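Long-range contacts in phosphate transporter (Thermotoga maritima MSB8, PDB 6L85), which probably imports inorganic phosphate across the membrane by coupling its passage to sodium ions, as a bacterial relative of the human SLC20 carriers: residues A24-T29 with Y249-H254; S170-I175 with A220-I225. One frame throughout, in Å; residues are numbered along the deposited sequence.

How the contacts relate
Both contacts join antiparallel helices of one bundle, at very different depths. The centre of contact 1 is about 7 Å from the centre of the chain, where helix 2-32 meets helix 231-258 among the sodium sites. The centre of contact 2 lies about 29 Å from the centre of the chain, between helices 167-194 and 199-224. Their centres are 23 Å apart and their nearest atoms about 10 Å, so they do not touch. Along the chain, both segments of contact 2 come between the two of contact 1. Helices 199-224 and 231-258 are consecutive, and the latter touches I175 and I225 of contact 2, a continuous helical link between the ion-binding centre and the outlying hairpin.

Contact 1: residues A24-T29 with Y249-H254. With NA (sodium ion), chain S.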
loop_
_atom_site.group_PDB
_atom_site.type_symbol
_atom_site.label_atom_id
_atom_site.label_comp_id
_atom_site.label_asym_id
_atom_site.label_seq_id
_atom_site.Cartn_x
_atom_site.Cartn_y
_atom_site.Cartn_z
ATOM N N ALA B 24 2.871 -20.480 7.011
ATOM C CA ALA B 24 1.668 -21.290 7.249
ATOM C C ALA B 24 0.611 -20.546 8.060
ATOM O O ALA B 24 -0.588 -20.671 7.768
ATOM C CB ALA B 24 2.029 -22.599 7.955
ATOM N N ASN B 25 1.037 -19.739 9.051
ATOM C CA ASN B 25 0.081 -19.075 9.946
ATOM C C ASN B 25 -0.854 -18.132 9.193
ATOM O O ASN B 25 -1.951 -17.820 9.681
ATOM C CB ASN B 25 0.795 -18.254 11.036
ATOM C CG ASN B 25 1.742 -19.075 11.918
ATOM O OD1 ASN B 25 1.920 -20.288 11.746
ATOM N ND2 ASN B 25 2.370 -18.388 12.869
ATOM N N SER B 26 -0.412 -17.589 8.064
ATOM C CA SER B 26 -1.276 -16.706 7.296
ATOM C C SER B 26 -1.864 -17.368 6.062
ATOM O O SER B 26 -3.014 -17.081 5.721
ATOM C CB SER B 26 -0.521 -15.439 6.870
ATOM O OG SER B 26 0.541 -15.738 5.994
ATOM N N MET B 27 -1.125 -18.268 5.403
ATOM C CA MET B 27 -1.556 -18.765 4.100
ATOM C C MET B 27 -2.150 -20.175 4.110
ATOM O O MET B 27 -2.707 -20.575 3.086
ATOM C CB MET B 27 -0.387 -18.726 3.097
ATOM C CG MET B 27 0.052 -17.299 2.719
ATOM S SD MET B 27 -1.259 -16.328 1.903
ATOM C CE MET B 27 -0.469 -14.732 1.789
ATOM N N ALA B 28 -2.065 -20.939 5.211
ATOM C CA ALA B 28 -2.568 -22.310 5.178
ATOM C C ALA B 28 -4.079 -22.358 4.971
ATOM O O ALA B 28 -4.572 -23.280 4.329
ATOM C CB ALA B 28 -2.182 -23.055 6.458
ATOM N N THR B 29 -4.831 -21.393 5.503
ATOM C CA THR B 29 -6.268 -21.364 5.243
ATOM C C THR B 29 -6.553 -21.263 3.744
ATOM O O THR B 29 -7.342 -22.044 3.199
ATOM C CB THR B 29 -6.924 -20.199 5.994
ATOM O OG1 THR B 29 -6.193 -18.996 5.737
ATOM C CG2 THR B 29 -6.932 -20.454 7.516
ATOM N N TYR B 249 -4.111 -9.978 5.167
ATOM C CA TYR B 249 -4.233 -9.274 6.437
ATOM C C TYR B 249 -3.400 -9.972 7.520
ATOM O O TYR B 249 -2.635 -9.321 8.260
ATOM C CB TYR B 249 -5.721 -9.196 6.797
ATOM C CG TYR B 249 -6.107 -8.400 8.030
ATOM C CD1 TYR B 249 -5.346 -7.329 8.484
ATOM C CD2 TYR B 249 -7.261 -8.728 8.736
ATOM C CE1 TYR B 249 -5.730 -6.608 9.606
ATOM C CE2 TYR B 249 -7.646 -8.027 9.865
ATOM C CZ TYR B 249 -6.876 -6.958 10.295
ATOM O OH TYR B 249 -7.269 -6.257 11.421
ATOM N N VAL B 250 -3.463 -11.312 7.565
ATOM C CA VAL B 250 -2.646 -12.012 8.562
ATOM C C VAL B 250 -1.158 -11.831 8.271
ATOM O O VAL B 250 -0.370 -11.602 9.191
ATOM C CB VAL B 250 -3.010 -13.510 8.674
ATOM C CG1 VAL B 250 -2.188 -14.163 9.788
ATOM C CG2 VAL B 250 -4.467 -13.688 8.983
ATOM N N SER B 251 -0.754 -11.948 7.003
ATOM C CA SER B 251 0.649 -11.783 6.605
ATOM C C SER B 251 1.221 -10.440 7.046
ATOM O O SER B 251 2.355 -10.354 7.538
ATOM C CB SER B 251 0.765 -11.885 5.088
ATOM O OG SER B 251 1.073 -13.195 4.699
ATOM N N PHE B 252 0.466 -9.373 6.782
ATOM C CA PHE B 252 0.843 -8.031 7.195
ATOM C C PHE B 252 1.041 -7.970 8.704
ATOM O O PHE B 252 2.060 -7.455 9.194
ATOM C CB PHE B 252 -0.256 -7.057 6.747
ATOM C CG PHE B 252 -0.002 -5.615 7.113
ATOM C CD1 PHE B 252 -0.346 -5.124 8.368
ATOM C CD2 PHE B 252 0.557 -4.741 6.189
ATOM C CE1 PHE B 252 -0.123 -3.791 8.708
ATOM C CE2 PHE B 252 0.783 -3.394 6.519
ATOM C CZ PHE B 252 0.441 -2.927 7.776
ATOM N N SER B 253 0.056 -8.477 9.457
ATOM C CA SER B 253 0.136 -8.378 10.910
ATOM C C SER B 253 1.264 -9.250 11.449
ATOM O O SER B 253 1.901 -8.910 12.448
ATOM C CB SER B 253 -1.211 -8.753 11.522
ATOM O OG SER B 253 -1.351 -10.150 11.506
ATOM N N HIS B 254 1.585 -10.323 10.736
ATOM C CA HIS B 254 2.698 -11.168 11.134
ATOM C C HIS B 254 4.028 -10.441 10.966
ATOM O O HIS B 254 4.884 -10.483 11.862
ATOM C CB HIS B 254 2.702 -12.469 10.333
ATOM C CG HIS B 254 3.881 -13.316 10.646
ATOM N ND1 HIS B 254 5.047 -13.256 9.921
ATOM C CD2 HIS B 254 4.112 -14.177 11.665
ATOM C CE1 HIS B 254 5.946 -14.058 10.466
ATOM N NE2 HIS B 254 5.407 -14.616 11.538
HETATM NA NA NA S . -7.216 -17.187 4.122
#
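The hydroxyl of S26 is gripped twice: S251 OG donates to S26 OG across the helix pair at 2.9 Å, and S26 OG also bonds to the carbonyl of V23, one turn back in its own helix. Its torsion sets OG between the backbone N and the carbonyl carbon (chi1 64°), a position from which it can serve both partners. The methyl end of M27, whose chain bends at chi2, brings CE to 3.6 Å from S251 OG. V250 fills in beside them, its CG1 lying against S26 CB at 3.6 Å and 3.7 Å from N25 O. With an alanine in place of S26, S251 OG would probably be left without this acceptor and V23 O without this donor, and the hydrogen bond between the two segments would be lost. The two segments run almost exactly antiparallel, at 177°, their axes 8.3 Å apart, a spacing that the short serine side chains permit. The contact lies at two copies of the GANDVAN sequence characteristic of this transporter family: N25 closes the first, and the second follows directly after H254. N25 ND2 bonds to T346 and T347, and its side chain lies about 4 Å from a sodium ion and from a bound phosphate, consistent with a substrate site in this phosphate transporter. H254 reaches back to the first copy through NE2 to D22, while its ND1 bonds to E49 of helix 38-56. One turn beyond S26, T29 OG1 binds another sodium ion at 2.6 Å together with Q243, S247 and D327; S247 also hydrogen-bonds to S26 O. Within 249-254, V250 O accepts from H254 N and from S253 OG, which approaches tilted 26° from the carbonyl plane.

Contact 2: residues S170-I175 with A220-I225; sequences SSTVAI and AVRKLI
V221 supplies the apolar part of the meeting, with one methyl for each of two neighbours on 170-175. Its CG1, swung opposite the backbone N (chi1 172°), presses on the backbone of T172, 3.6 Å from CA, while CG2 meets I175 CG2 at 4.2 Å. Hydroxyl-to-carbon contacts make up most of the rest. T172 OG1 stands 3.7 Å from R222 CG, so the arginine offers the aliphatic base of its chain rather than its charged end, at the more exposed margin. S171 OG comes to 3.5 Å from I225 CD1, yet it hydrogen-bonds to K168 O in its own helix. No hydrogen bond joins the two segments; a polar tie nearby runs from H218 ND1, just ahead of 220-225, to T172 O. V238 of helix 231-258 touches both I175 and I225, and V161 of helix 129-162 lies against S171. The axes of the two segments pass 9.0 Å apart, at 147°, antiparallel but splayed. Helices 167-194 and 199-224, joined by a short turn, thus form an antiparallel helical hairpin, and this contact closes it at the end remote from that turn.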
loop_
_atom_site.group_PDB
_atom_site.type_symbol
_atom_site.label_atom_id
_atom_site.label_comp_id
_atom_site.label_asym_id
_atom_site.label_seq_id
_atom_site.Cartn_x
_atom_site.Cartn_y
_atom_site.Cartn_z
ATOM N N SER B 170 -27.066 -10.805 1.617
ATOM C CA SER B 170 -26.454 -10.479 2.901
ATOM C C SER B 170 -24.929 -10.549 2.832
ATOM O O SER B 170 -24.237 -9.750 3.477
ATOM C CB SER B 170 -26.975 -11.424 3.986
ATOM O OG SER B 170 -28.233 -10.997 4.468
ATOM N N SER B 171 -24.392 -11.528 2.094
ATOM C CA SER B 171 -22.948 -11.674 1.982
ATOM C C SER B 171 -22.365 -10.475 1.254
ATOM O O SER B 171 -21.288 -9.975 1.614
ATOM C CB SER B 171 -22.612 -12.978 1.256
ATOM O OG SER B 171 -22.921 -12.870 -0.124
ATOM N N THR B 172 -23.117 -9.982 0.268
ATOM C CA THR B 172 -22.801 -8.756 -0.460
ATOM C C THR B 172 -22.546 -7.561 0.461
ATOM O O THR B 172 -21.844 -6.615 0.073
ATOM C CB THR B 172 -23.975 -8.516 -1.418
ATOM O OG1 THR B 172 -23.597 -8.890 -2.745
ATOM C CG2 THR B 172 -24.506 -7.107 -1.361
ATOM N N VAL B 173 -23.068 -7.600 1.685
ATOM C CA VAL B 173 -22.875 -6.532 2.649
ATOM C C VAL B 173 -21.893 -6.918 3.748
ATOM O O VAL B 173 -21.126 -6.062 4.205
ATOM C CB VAL B 173 -24.230 -6.113 3.262
ATOM C CG1 VAL B 173 -24.035 -5.188 4.466
ATOM C CG2 VAL B 173 -25.121 -5.471 2.224
ATOM N N ALA B 174 -21.888 -8.176 4.178
ATOM C CA ALA B 174 -21.127 -8.541 5.371
ATOM C C ALA B 174 -19.652 -8.762 5.070
ATOM O O ALA B 174 -18.799 -8.489 5.923
ATOM C CB ALA B 174 -21.708 -9.802 6.012
ATOM N N ILE B 175 -19.333 -9.307 3.902
ATOM C CA ILE B 175 -17.929 -9.531 3.568
ATOM C C ILE B 175 -17.247 -8.180 3.334
ATOM O O ILE B 175 -16.146 -7.951 3.874
ATOM C CB ILE B 175 -17.814 -10.482 2.366
ATOM C CG1 ILE B 175 -18.330 -11.862 2.781
ATOM C CG2 ILE B 175 -16.386 -10.497 1.781
ATOM C CD1 ILE B 175 -17.869 -12.975 1.909
ATOM N N ALA B 220 -17.329 -6.026 -6.225
ATOM C CA ALA B 220 -16.698 -7.294 -6.583
ATOM C C ALA B 220 -17.525 -8.491 -6.087
ATOM O O ALA B 220 -17.683 -9.489 -6.806
ATOM C CB ALA B 220 -15.267 -7.338 -6.046
ATOM N N VAL B 221 -18.101 -8.389 -4.882
ATOM C CA VAL B 221 -18.892 -9.487 -4.322
ATOM C C VAL B 221 -20.215 -9.636 -5.066
ATOM O O VAL B 221 -20.672 -10.755 -5.319
ATOM C CB VAL B 221 -19.140 -9.283 -2.814
ATOM C CG1 VAL B 221 -20.140 -10.336 -2.305
ATOM C CG2 VAL B 221 -17.848 -9.344 -2.019
ATOM N N ARG B 222 -20.893 -8.520 -5.358
ATOM C CA ARG B 222 -22.088 -8.576 -6.199
ATOM C C ARG B 222 -21.818 -9.377 -7.462
ATOM O O ARG B 222 -22.637 -10.202 -7.879
ATOM C CB ARG B 222 -22.551 -7.175 -6.586
ATOM C CG ARG B 222 -23.363 -6.467 -5.550
ATOM C CD ARG B 222 -23.656 -5.054 -6.028
ATOM N NE ARG B 222 -24.860 -4.983 -6.847
ATOM C CZ ARG B 222 -24.869 -4.949 -8.177
ATOM N NH1 ARG B 222 -23.729 -4.986 -8.864
ATOM N NH2 ARG B 222 -26.026 -4.880 -8.824
ATOM N N LYS B 223 -20.671 -9.135 -8.097
ATOM C CA LYS B 223 -20.317 -9.937 -9.264
ATOM C C LYS B 223 -20.177 -11.418 -8.900
ATOM O O LYS B 223 -20.819 -12.285 -9.503
ATOM C CB LYS B 223 -19.028 -9.405 -9.887
ATOM C CG LYS B 223 -18.740 -9.938 -11.257
ATOM C CD LYS B 223 -19.061 -8.894 -12.311
ATOM C CE LYS B 223 -19.441 -9.552 -13.619
ATOM N NZ LYS B 223 -20.154 -8.563 -14.473
ATOM N N LEU B 224 -19.339 -11.720 -7.904
ATOM C CA LEU B 224 -18.988 -13.110 -7.595
ATOM C C LEU B 224 -20.202 -13.937 -7.189
ATOM O O LEU B 224 -20.297 -15.127 -7.509
ATOM C CB LEU B 224 -17.958 -13.131 -6.470
ATOM C CG LEU B 224 -16.961 -14.280 -6.397
ATOM C CD1 LEU B 224 -16.634 -14.776 -7.786
ATOM C CD2 LEU B 224 -15.710 -13.773 -5.695
ATOM N N ILE B 225 -21.127 -13.328 -6.456
ATOM C CA ILE B 225 -22.253 -14.039 -5.888
ATOM C C ILE B 225 -23.178 -14.596 -6.960
ATOM O O ILE B 225 -24.009 -15.461 -6.660
ATOM C CB ILE B 225 -22.989 -13.086 -4.918
ATOM C CG1 ILE B 225 -23.710 -13.861 -3.821
ATOM C CG2 ILE B 225 -23.926 -12.169 -5.678
ATOM C CD1 ILE B 225 -22.829 -14.826 -3.081
#